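Local coordinates for uncharacterized protein YPL067C (Saccharomyces cerevisiae, PDB 5KCI) that is of unknown function but, as a cytoplasmic protein of apparent histidine triad type named HTC1, is probably connected with amyloid toxicity, at residues G29-L34 and A150-Y155; K79-S84 and R127-A132; H104-S109 and I164-V169; Q137-P142 and D188-H193. All coordinates share one frame; numbering follows the deposited sequence.

Contact 1: residues G29-L34 and A150-Y155; sequences GELARL and AWFVNY. With SO4 (sulfate ion), chain D.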
# COMPACT_ATOMS: atom_id res chain seq x y z
N GLY A 29 -12.31 0.17 11.04
CA GLY A 29 -12.54 1.01 9.88
C GLY A 29 -12.40 2.49 10.15
O GLY A 29 -12.76 3.31 9.29
N GLU A 30 -11.86 2.86 11.32
CA GLU A 30 -11.67 4.28 11.67
C GLU A 30 -10.35 4.79 11.10
O GLU A 30 -9.47 5.30 11.82
CB GLU A 30 -11.75 4.45 13.19
CG GLU A 30 -13.11 4.08 13.75
CD GLU A 30 -13.16 4.09 15.26
OE1 GLU A 30 -12.17 4.53 15.89
OE2 GLU A 30 -14.18 3.63 15.82
N LEU A 31 -10.24 4.66 9.78
CA LEU A 31 -8.97 4.90 9.10
C LEU A 31 -8.52 6.36 9.18
O LEU A 31 -7.31 6.62 9.07
CB LEU A 31 -9.06 4.48 7.64
CG LEU A 31 -9.39 3.04 7.31
CD1 LEU A 31 -9.37 2.83 5.79
CD2 LEU A 31 -8.43 2.05 7.98
N ALA A 32 -9.43 7.30 9.36
CA ALA A 32 -9.02 8.70 9.42
C ALA A 32 -8.10 8.95 10.60
O ALA A 32 -7.26 9.86 10.56
CB ALA A 32 -10.23 9.62 9.51
N ARG A 33 -8.25 8.15 11.66
CA ARG A 33 -7.37 8.21 12.84
C ARG A 33 -5.91 7.91 12.54
O ARG A 33 -5.04 8.17 13.39
CB ARG A 33 -7.85 7.22 13.89
CG ARG A 33 -9.06 7.63 14.69
CD ARG A 33 -9.45 6.51 15.65
NE ARG A 33 -10.19 6.97 16.82
CZ ARG A 33 -9.66 7.16 18.03
NH1 ARG A 33 -8.37 6.94 18.26
NH2 ARG A 33 -10.43 7.58 19.02
N LEU A 34 -5.62 7.27 11.40
CA LEU A 34 -4.23 6.98 11.03
C LEU A 34 -3.71 8.25 10.38
O LEU A 34 -3.98 8.52 9.20
CB LEU A 34 -4.13 5.78 10.10
CG LEU A 34 -4.72 4.46 10.58
CD1 LEU A 34 -4.70 3.41 9.46
CD2 LEU A 34 -3.97 3.94 11.82
N ALA A 150 -0.20 -5.68 7.80
CA ALA A 150 -1.57 -5.17 7.78
C ALA A 150 -1.74 -4.31 6.54
O ALA A 150 -0.76 -3.86 5.94
CB ALA A 150 -1.89 -4.33 9.03
N TRP A 151 -2.99 -4.04 6.19
CA TRP A 151 -3.21 -3.21 5.02
C TRP A 151 -4.55 -2.51 5.14
O TRP A 151 -5.45 -2.98 5.86
CB TRP A 151 -3.14 -4.02 3.71
CG TRP A 151 -4.24 -5.01 3.51
CD1 TRP A 151 -4.25 -6.33 3.91
CD2 TRP A 151 -5.50 -4.80 2.84
NE1 TRP A 151 -5.43 -6.93 3.54
CE2 TRP A 151 -6.21 -6.02 2.88
CE3 TRP A 151 -6.09 -3.69 2.22
CZ2 TRP A 151 -7.49 -6.17 2.32
CZ3 TRP A 151 -7.38 -3.85 1.65
CH2 TRP A 151 -8.05 -5.08 1.71
N PHE A 152 -4.66 -1.37 4.45
CA PHE A 152 -5.93 -0.67 4.37
C PHE A 152 -5.95 0.14 3.10
O PHE A 152 -4.92 0.51 2.54
CB PHE A 152 -6.18 0.26 5.55
CG PHE A 152 -5.12 1.32 5.73
CD1 PHE A 152 -3.92 1.05 6.40
CD2 PHE A 152 -5.33 2.60 5.27
CE1 PHE A 152 -2.97 2.02 6.56
CE2 PHE A 152 -4.38 3.59 5.43
CZ PHE A 152 -3.20 3.32 6.07
N VAL A 153 -7.17 0.46 2.68
CA VAL A 153 -7.39 1.33 1.55
C VAL A 153 -8.18 2.53 2.05
O VAL A 153 -9.27 2.37 2.60
CB VAL A 153 -8.15 0.61 0.42
CG1 VAL A 153 -8.51 1.59 -0.66
CG2 VAL A 153 -7.28 -0.52 -0.13
N ASN A 154 -7.64 3.72 1.85
CA ASN A 154 -8.31 4.93 2.30
C ASN A 154 -9.63 5.12 1.55
O ASN A 154 -9.73 4.87 0.34
CB ASN A 154 -7.43 6.14 2.10
CG ASN A 154 -6.51 6.38 3.30
OD1 ASN A 154 -6.79 5.94 4.40
ND2 ASN A 154 -5.47 7.14 3.08
N TYR A 155 -10.63 5.54 2.29
CA TYR A 155 -11.96 5.80 1.72
C TYR A 155 -11.90 6.96 0.75
O TYR A 155 -10.97 7.77 0.77
CB TYR A 155 -12.96 6.14 2.81
CG TYR A 155 -13.06 5.11 3.93
CD1 TYR A 155 -13.62 3.88 3.70
CD2 TYR A 155 -12.62 5.40 5.23
CE1 TYR A 155 -13.75 2.93 4.68
CE2 TYR A 155 -12.74 4.45 6.23
CZ TYR A 155 -13.31 3.21 5.95
OH TYR A 155 -13.46 2.24 6.91
S SO4 D . -4.09 8.12 -0.10
O1 SO4 D . -4.28 8.60 -1.49
O2 SO4 D . -4.57 6.77 0.13
O3 SO4 D . -2.65 8.14 0.23
O4 SO4 D . -4.79 9.02 0.82
O HOH W 1 -5.87 7.05 6.71

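Contact 2: residues K79-S84 and R127-A132; sequences KAFSSS and RARMNA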
# COMPACT_ATOMS: atom_id res chain seq x y z
N LYS A 79 -6.80 -10.70 -14.18
CA LYS A 79 -7.10 -10.56 -12.76
C LYS A 79 -6.05 -9.70 -12.07
O LYS A 79 -4.87 -9.74 -12.43
CB LYS A 79 -7.15 -11.94 -12.07
CG LYS A 79 -8.48 -12.70 -12.17
CD LYS A 79 -8.35 -14.16 -11.69
CE LYS A 79 -8.26 -14.29 -10.17
NZ LYS A 79 -7.91 -15.69 -9.73
N ALA A 80 -6.48 -8.91 -11.08
CA ALA A 80 -5.57 -8.12 -10.28
C ALA A 80 -4.48 -9.02 -9.74
O ALA A 80 -4.75 -10.17 -9.39
CB ALA A 80 -6.33 -7.46 -9.13
N PHE A 81 -3.24 -8.55 -9.79
CA PHE A 81 -2.06 -9.23 -9.25
C PHE A 81 -1.68 -10.50 -10.03
O PHE A 81 -0.73 -11.19 -9.62
CB PHE A 81 -2.26 -9.59 -7.77
CG PHE A 81 -2.67 -8.43 -6.93
CD1 PHE A 81 -1.94 -7.24 -6.96
CD2 PHE A 81 -3.79 -8.50 -6.12
CE1 PHE A 81 -2.33 -6.15 -6.21
CE2 PHE A 81 -4.19 -7.42 -5.37
CZ PHE A 81 -3.46 -6.24 -5.41
N SER A 82 -2.35 -10.80 -11.15
CA SER A 82 -2.06 -12.00 -11.93
C SER A 82 -0.75 -11.90 -12.68
O SER A 82 -0.26 -12.92 -13.16
CB SER A 82 -3.16 -12.25 -12.96
OG SER A 82 -3.13 -11.20 -13.90
N SER A 83 -0.20 -10.70 -12.82
CA SER A 83 1.06 -10.49 -13.53
C SER A 83 1.78 -9.31 -12.90
O SER A 83 1.13 -8.35 -12.49
CB SER A 83 0.80 -10.22 -15.02
OG SER A 83 1.99 -9.79 -15.64
N SER A 84 3.11 -9.39 -12.82
CA SER A 84 3.87 -8.33 -12.15
C SER A 84 3.75 -6.99 -12.87
O SER A 84 4.04 -5.95 -12.27
CB SER A 84 5.34 -8.74 -12.03
OG SER A 84 5.97 -8.89 -13.28
N ARG A 127 -11.56 -7.94 -0.74
CA ARG A 127 -10.65 -8.09 0.39
C ARG A 127 -9.96 -9.45 0.38
O ARG A 127 -8.77 -9.55 0.72
CB ARG A 127 -11.40 -7.90 1.71
CG ARG A 127 -11.83 -6.45 1.96
CD ARG A 127 -12.74 -6.27 3.17
NE ARG A 127 -13.08 -4.85 3.31
CZ ARG A 127 -13.85 -4.32 4.25
NH1 ARG A 127 -14.41 -5.09 5.18
NH2 ARG A 127 -14.06 -3.01 4.26
N ALA A 128 -10.70 -10.50 0.02
CA ALA A 128 -10.13 -11.84 -0.01
C ALA A 128 -8.99 -11.92 -1.01
O ALA A 128 -7.97 -12.56 -0.75
CB ALA A 128 -11.21 -12.88 -0.34
N ARG A 129 -9.16 -11.27 -2.17
CA ARG A 129 -8.10 -11.25 -3.18
C ARG A 129 -6.85 -10.53 -2.68
O ARG A 129 -5.72 -11.02 -2.86
CB ARG A 129 -8.59 -10.58 -4.46
CG ARG A 129 -7.57 -10.57 -5.60
CD ARG A 129 -7.31 -11.97 -6.15
NE ARG A 129 -6.40 -11.95 -7.29
CZ ARG A 129 -5.80 -13.02 -7.81
NH1 ARG A 129 -5.99 -14.22 -7.28
NH2 ARG A 129 -4.99 -12.88 -8.85
N MET A 130 -7.03 -9.36 -2.05
CA MET A 130 -5.87 -8.66 -1.50
C MET A 130 -5.16 -9.54 -0.46
O MET A 130 -3.92 -9.65 -0.44
CB MET A 130 -6.30 -7.35 -0.86
CG MET A 130 -5.16 -6.58 -0.22
SD MET A 130 -3.86 -6.11 -1.39
CE MET A 130 -4.82 -4.93 -2.28
N ASN A 131 -5.94 -10.14 0.42
CA ASN A 131 -5.36 -11.00 1.45
C ASN A 131 -4.57 -12.15 0.84
O ASN A 131 -3.44 -12.43 1.27
CB ASN A 131 -6.47 -11.50 2.39
CG ASN A 131 -6.88 -10.44 3.40
OD1 ASN A 131 -6.07 -9.62 3.82
ND2 ASN A 131 -8.13 -10.50 3.82
N ALA A 132 -5.13 -12.82 -0.16
CA ALA A 132 -4.44 -13.92 -0.81
C ALA A 132 -3.13 -13.46 -1.43
O ALA A 132 -2.10 -14.16 -1.35
CB ALA A 132 -5.33 -14.56 -1.86

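Contact 3: residues H104-S109 and I164-V169; sequences HLVLWS and IFHAHV. With SO4 (sulfate ion), chain D.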
# COMPACT_ATOMS: atom_id res chain seq x y z
N HIS A 104 5.89 1.75 6.13
CA HIS A 104 4.66 2.14 5.44
C HIS A 104 4.91 2.06 3.94
O HIS A 104 5.62 2.91 3.38
CB HIS A 104 4.28 3.55 5.86
CG HIS A 104 2.96 4.00 5.36
ND1 HIS A 104 2.33 5.11 5.87
CD2 HIS A 104 2.14 3.51 4.40
CE1 HIS A 104 1.19 5.30 5.23
NE2 HIS A 104 1.05 4.35 4.33
N LEU A 105 4.36 1.05 3.30
CA LEU A 105 4.49 0.87 1.85
C LEU A 105 3.16 1.19 1.19
O LEU A 105 2.13 1.24 1.84
CB LEU A 105 4.89 -0.56 1.48
CG LEU A 105 6.11 -1.14 2.19
CD1 LEU A 105 6.37 -2.56 1.71
CD2 LEU A 105 7.34 -0.26 1.94
N VAL A 106 3.23 1.41 -0.13
CA VAL A 106 2.05 1.64 -0.96
C VAL A 106 2.10 0.64 -2.09
O VAL A 106 3.13 0.51 -2.77
CB VAL A 106 1.99 3.07 -1.51
CG1 VAL A 106 0.69 3.25 -2.37
CG2 VAL A 106 2.04 4.08 -0.38
N LEU A 107 1.01 -0.07 -2.28
CA LEU A 107 0.82 -1.04 -3.34
C LEU A 107 -0.19 -0.50 -4.35
O LEU A 107 -1.39 -0.45 -4.06
CB LEU A 107 0.30 -2.35 -2.76
CG LEU A 107 -0.15 -3.43 -3.74
CD1 LEU A 107 1.01 -3.91 -4.60
CD2 LEU A 107 -0.75 -4.61 -2.93
N TRP A 108 0.30 -0.16 -5.53
CA TRP A 108 -0.50 0.34 -6.64
C TRP A 108 -0.94 -0.83 -7.52
O TRP A 108 -0.17 -1.76 -7.78
CB TRP A 108 0.32 1.33 -7.47
CG TRP A 108 0.75 2.52 -6.71
CD1 TRP A 108 1.92 2.67 -6.02
CD2 TRP A 108 0.00 3.71 -6.53
NE1 TRP A 108 1.95 3.93 -5.43
CE2 TRP A 108 0.78 4.58 -5.74
CE3 TRP A 108 -1.25 4.15 -6.99
CZ2 TRP A 108 0.34 5.86 -5.38
CZ3 TRP A 108 -1.68 5.41 -6.63
CH2 TRP A 108 -0.91 6.24 -5.84
N SER A 109 -2.19 -0.76 -8.00
CA SER A 109 -2.71 -1.82 -8.86
C SER A 109 -3.44 -1.22 -10.07
O SER A 109 -4.28 -0.35 -9.90
CB SER A 109 -3.68 -2.73 -8.10
OG SER A 109 -4.18 -3.75 -8.95
N ILE A 164 -6.48 5.54 -9.49
CA ILE A 164 -5.59 4.40 -9.50
C ILE A 164 -5.69 3.74 -8.14
O ILE A 164 -5.44 4.38 -7.11
CB ILE A 164 -4.12 4.79 -9.78
CG1 ILE A 164 -4.03 5.77 -10.95
CG2 ILE A 164 -3.28 3.51 -10.03
CD1 ILE A 164 -2.72 6.43 -11.11
N PHE A 165 -6.00 2.46 -8.13
CA PHE A 165 -6.09 1.75 -6.86
C PHE A 165 -4.74 1.73 -6.15
O PHE A 165 -3.71 1.42 -6.75
CB PHE A 165 -6.57 0.33 -7.07
CG PHE A 165 -6.65 -0.47 -5.80
CD1 PHE A 165 -7.83 -0.52 -5.07
CD2 PHE A 165 -5.54 -1.13 -5.32
CE1 PHE A 165 -7.88 -1.23 -3.87
CE2 PHE A 165 -5.61 -1.85 -4.13
CZ PHE A 165 -6.80 -1.90 -3.42
N HIS A 166 -4.75 2.08 -4.87
CA HIS A 166 -3.57 1.86 -4.04
C HIS A 166 -3.99 1.49 -2.64
O HIS A 166 -4.97 2.03 -2.10
CB HIS A 166 -2.65 3.08 -3.99
CG HIS A 166 -3.35 4.37 -3.69
ND1 HIS A 166 -4.22 4.97 -4.57
CD2 HIS A 166 -3.27 5.20 -2.62
CE1 HIS A 166 -4.68 6.09 -4.04
NE2 HIS A 166 -4.11 6.25 -2.85
N ALA A 167 -3.26 0.53 -2.08
CA ALA A 167 -3.43 0.06 -0.73
C ALA A 167 -2.20 0.44 0.08
O ALA A 167 -1.07 0.43 -0.42
CB ALA A 167 -3.62 -1.47 -0.67
N HIS A 168 -2.43 0.80 1.33
CA HIS A 168 -1.37 1.01 2.29
C HIS A 168 -1.03 -0.33 2.93
O HIS A 168 -1.91 -1.01 3.47
CB HIS A 168 -1.80 2.05 3.31
CG HIS A 168 -2.07 3.39 2.70
ND1 HIS A 168 -1.11 4.35 2.59
CD2 HIS A 168 -3.18 3.88 2.08
CE1 HIS A 168 -1.61 5.41 1.97
NE2 HIS A 168 -2.87 5.15 1.66
N VAL A 169 0.22 -0.76 2.79
CA VAL A 169 0.68 -2.05 3.28
C VAL A 169 1.71 -1.75 4.34
O VAL A 169 2.73 -1.12 4.04
CB VAL A 169 1.30 -2.90 2.17
CG1 VAL A 169 1.87 -4.18 2.71
CG2 VAL A 169 0.28 -3.23 1.06
S SO4 D . -4.09 8.12 -0.10
O1 SO4 D . -4.28 8.60 -1.49
O2 SO4 D . -4.57 6.77 0.13
O3 SO4 D . -2.65 8.14 0.23
O4 SO4 D . -4.79 9.02 0.82
O HOH W 2 -6.43 1.11 -10.56

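Contact 4: residues Q137-P142 and D188-H193; sequences QPLLRP and DDILSH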
# COMPACT_ATOMS: atom_id res chain seq x y z
N GLN A 137 3.27 -14.13 -0.43
CA GLN A 137 4.54 -13.49 -0.70
C GLN A 137 5.66 -14.13 0.13
O GLN A 137 5.69 -13.90 1.36
CB GLN A 137 4.47 -12.01 -0.40
CG GLN A 137 3.47 -11.29 -1.29
CD GLN A 137 3.78 -11.44 -2.75
OE1 GLN A 137 4.94 -11.46 -3.15
NE2 GLN A 137 2.73 -11.52 -3.58
N PRO A 138 6.60 -14.84 -0.47
CA PRO A 138 7.72 -15.39 0.34
C PRO A 138 8.48 -14.33 1.10
O PRO A 138 8.94 -14.59 2.23
CB PRO A 138 8.62 -16.07 -0.70
CG PRO A 138 7.79 -16.24 -1.92
CD PRO A 138 6.79 -15.12 -1.90
N LEU A 139 8.63 -13.14 0.53
CA LEU A 139 9.39 -12.09 1.18
C LEU A 139 8.71 -11.60 2.45
O LEU A 139 9.36 -10.95 3.26
CB LEU A 139 9.63 -10.93 0.22
CG LEU A 139 10.49 -11.21 -1.02
CD1 LEU A 139 10.43 -10.02 -1.95
CD2 LEU A 139 11.94 -11.48 -0.64
N LEU A 140 7.43 -11.92 2.67
CA LEU A 140 6.71 -11.53 3.88
C LEU A 140 6.51 -12.69 4.86
O LEU A 140 5.86 -12.51 5.90
CB LEU A 140 5.34 -10.94 3.51
CG LEU A 140 5.34 -9.75 2.55
CD1 LEU A 140 3.96 -9.23 2.32
CD2 LEU A 140 6.24 -8.63 3.10
N ARG A 141 7.03 -13.89 4.54
CA ARG A 141 6.67 -15.10 5.29
C ARG A 141 6.75 -14.91 6.80
O ARG A 141 5.78 -15.17 7.51
CB ARG A 141 7.57 -16.26 4.85
CG ARG A 141 7.42 -17.54 5.66
CD ARG A 141 8.59 -18.49 5.40
NE ARG A 141 9.89 -17.84 5.59
CZ ARG A 141 10.50 -17.71 6.76
NH1 ARG A 141 9.96 -18.18 7.87
NH2 ARG A 141 11.68 -17.10 6.82
N PRO A 142 7.90 -14.54 7.37
CA PRO A 142 7.96 -14.52 8.84
C PRO A 142 7.09 -13.43 9.43
O PRO A 142 6.48 -13.65 10.48
CB PRO A 142 9.44 -14.33 9.13
CG PRO A 142 9.97 -13.66 8.01
CD PRO A 142 9.17 -14.09 6.78
N ASP A 188 14.55 -2.79 1.30
CA ASP A 188 15.22 -2.58 0.01
C ASP A 188 15.10 -3.84 -0.84
O ASP A 188 14.84 -3.77 -2.05
CB ASP A 188 16.70 -2.20 0.22
CG ASP A 188 16.88 -0.74 0.70
OD1 ASP A 188 15.90 0.03 0.73
OD2 ASP A 188 18.01 -0.35 1.03
N ASP A 189 15.25 -5.00 -0.22
CA ASP A 189 15.09 -6.28 -0.91
C ASP A 189 13.69 -6.39 -1.53
O ASP A 189 13.54 -6.68 -2.73
CB ASP A 189 15.35 -7.42 0.08
CG ASP A 189 15.90 -8.65 -0.58
OD1 ASP A 189 16.82 -8.51 -1.41
OD2 ASP A 189 15.42 -9.76 -0.28
N ILE A 190 12.66 -6.15 -0.72
CA ILE A 190 11.28 -6.25 -1.19
C ILE A 190 11.05 -5.31 -2.36
O ILE A 190 10.46 -5.69 -3.38
CB ILE A 190 10.31 -5.94 -0.04
CG1 ILE A 190 10.33 -7.08 0.96
CG2 ILE A 190 8.90 -5.70 -0.57
CD1 ILE A 190 9.84 -6.70 2.32
N LEU A 191 11.45 -4.05 -2.21
CA LEU A 191 11.19 -3.06 -3.25
C LEU A 191 11.98 -3.35 -4.52
O LEU A 191 11.50 -3.04 -5.63
CB LEU A 191 11.54 -1.67 -2.73
CG LEU A 191 10.75 -1.20 -1.51
CD1 LEU A 191 11.32 0.11 -0.99
CD2 LEU A 191 9.28 -1.04 -1.87
N SER A 192 13.17 -3.93 -4.39
CA SER A 192 13.98 -4.25 -5.56
C SER A 192 13.39 -5.43 -6.31
O SER A 192 13.25 -5.38 -7.54
CB SER A 192 15.42 -4.56 -5.13
OG SER A 192 16.15 -5.12 -6.20
N HIS A 193 13.05 -6.50 -5.60
CA HIS A 193 12.46 -7.68 -6.22
C HIS A 193 10.99 -7.47 -6.61
O HIS A 193 10.54 -8.02 -7.62
CB HIS A 193 12.55 -8.88 -5.28
CG HIS A 193 13.95 -9.33 -5.01
ND1 HIS A 193 14.83 -9.66 -6.02
CD2 HIS A 193 14.62 -9.52 -3.85
CE1 HIS A 193 15.98 -10.03 -5.49
NE2 HIS A 193 15.88 -9.95 -4.18

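Contact 1: residues G29-L34 and A150-Y155
Gly29 meets Tyr155 where helix 19-28 ends in a Schellman motif: this glycine, with its positive phi, is the C-prime residue, so that its own N turns back to Ile26 O and the N of Glu30 to Ile25 O. The carbonyl of Gly29 receives the phenol proton of Tyr155, with OH 2.7 Å from O. The hydroxyl lies in the carbonyl plane, on a lone pair, and the carbonyl oxygen in turn sits at the edge of the ring.

Leu31 opens a short 3-10 segment, 31-33, and its two methyl groups part ways. With CG anti to the carbonyl carbon (chi1 -60°), CD1 comes over one face of Tyr155, a CH-pi contact 4.1 Å from the ring centroid, and presses tightly on the backbone, 3.2 Å from Val153 O. The other branch turns toward the end of strand 149-152, where CD2 lies 3.8 Å from Phe152 CB. The carbonyl of Leu31 is joined to Asn154 by a water, 2.8 Å from Leu31 O and 2.7 Å from Asn154 OD1. The amide nitrogen of Asn154 faces elsewhere, donating to two sulfate oxygens and lying 3.0 Å from O4.

Leu34 completes the seam between this loop and the sheet. It approaches Phe152 head-on, and its CD1 sits over the ring, 16° off the normal, while the ring of His168 stacks on the opposite face. The aromatic group is thus sandwiched between loop and neighbouring strand, with Leu34 CD1 equally near its CE1 and CZ, 3.7 Å from each.

Contact 2: residues K79-S84 and R127-A132
The type II beta turn from Lys79 to Ser82 docks on helix 120-135 by offering Arg129 the carbonyl of Ala80. The guanidinium takes it side-on with two nitrogens directed at one atom: NH2 lies 2.8 Å from Ala80 O, nearly along the C=O axis, while NE makes a longer and more bent bond of 3.2 Å at 138°. Both bonds run in the guanidinium plane. A bend at chi2 (68°) carries the arginine off the helix toward the turn.

Lys79 crosses above this flat group at about a right angle. Its CE rests over the guanidinium centre, 3.6 Å from Arg129 CZ, which brings NZ within 3.4 Å of Arg129 NH1. The turn itself is tied by Lys79 O, which accepts from both the N and the OG of Ser82, the latter at 2.7 Å.

Deeper in, Phe81 holds the positive-phi corner of the turn and meets the helix through a Met-aromatic contact. The methyl CE of Met130 stands at the ring edge, 3.7 Å from Phe81 CZ, and Phe133 stacks on the same ring.

With a leucine in place of Arg129, Ala80 O would probably be left without both of its donors and the turn held mainly through Phe81. Because Ala199 O, at the chain terminus, accepts from Arg129 NH1 and weakly from Lys79 NZ, the closeness of the two cations is probably eased by this shared acceptor.

Contact 3: residues H104-S109 and I164-V169
His104 NE2 and His168 ND1 share a nearly straight hydrogen bond of 2.8 Å (171°) across two antiparallel strands at the middle of the four-stranded sheet. The rings meet rim to rim, with neither over the other's face. The far nitrogen of His168, NE2, donates to sulfate O2 at 2.8 Å, and His166 NE2 reaches O1 of the same anion at 2.7 Å. His166 and His168 on one strand and His104 on the next recall a histidine triad; the sulfate, probably from crystallisation, suggests an anion site.

His166 is held in orientation from both ends. Its ND1 donates to Ile164 O at 2.9 Å, in the ring plane, and chi1 of 49°, with CG between the backbone N and carbonyl carbon, lays the side chain alongside Trp108. CB then makes a CH-pi contact over the indole, 3.6 Å from the centroid of its six-membered ring. A leucine at His166 would probably cost the sulfate one of its donors and leave Ile164 O without the ring N-H that now meets it.

Backbone bonds pair Leu105 with Val169 and Leu107 with Ala167. On their face of the sheet Leu107 CB packs 3.9 Å from Val169 CG2, and Met130 of helix 120-135 covers Leu107 and Ala167. One water joins the strands, donating to Ser109 O at 2.7 Å and accepting from Phe165 N at 2.8 Å.

Contact 4: residues Q137-P142 and D188-H193
Leu139 and Ile190 form the centre of a small apolar seam between the 3-10 segment 138-140, which leads into helix 141-146, and the last turns of helix 180-193. No hydrogen bond crosses it, so the fit rests on the shapes of aliphatic groups.

Apolar approaches carry the contact. Leu139, with CG anti to its carbonyl carbon (chi1 -64°), lays its side chain against the helix: CB lies 4.0 Å from Ile190 CG1, and CD1 comes down beside the backbone, 3.9 Å from Ile190 CA. The same methyl also reaches the next turn, 4.1 Å from His193 CB. Leu140 adds a looser touch, crossing Ile190 at about a right angle with CD2 4.2 Å from Ile190 CD1. On the buried side both residues of this pair continue onto Leu171 of strand 165-172 and onto Phe195, which joins the seam to the sheet through Leu171.

The polar groups of this stretch of helix stay at the margin. Asp189, one turn before His193, has its OD2 at the edge of the imidazole, in the ring plane. That same oxygen borders the seam, 3.9 Å from Leu139 CD2.

Contact 3 supplies the middle strands of the sheet, and contacts 1 and 2 both build on it, each with its centre 12 Å away. Strand 149-152 adds to the sheet beside 165-172, with His168 N 2.8 Å from Phe152 O, and contacts 1 and 3 also share the sulfate, whose grip Ser160 N completes. On the other face Met130 joins contact 2 to contact 3, its CE 3.7 Å from Phe165 CE2. Trp151 NE1 reaches Asn131 OD1, linking contacts 1 and 2. Contact 4 lies across the chain's centre from contact 1, about 23 Å between centres. A zinc ion lies about 9 Å from the Trp108 side chain and 10 Å from that of His193.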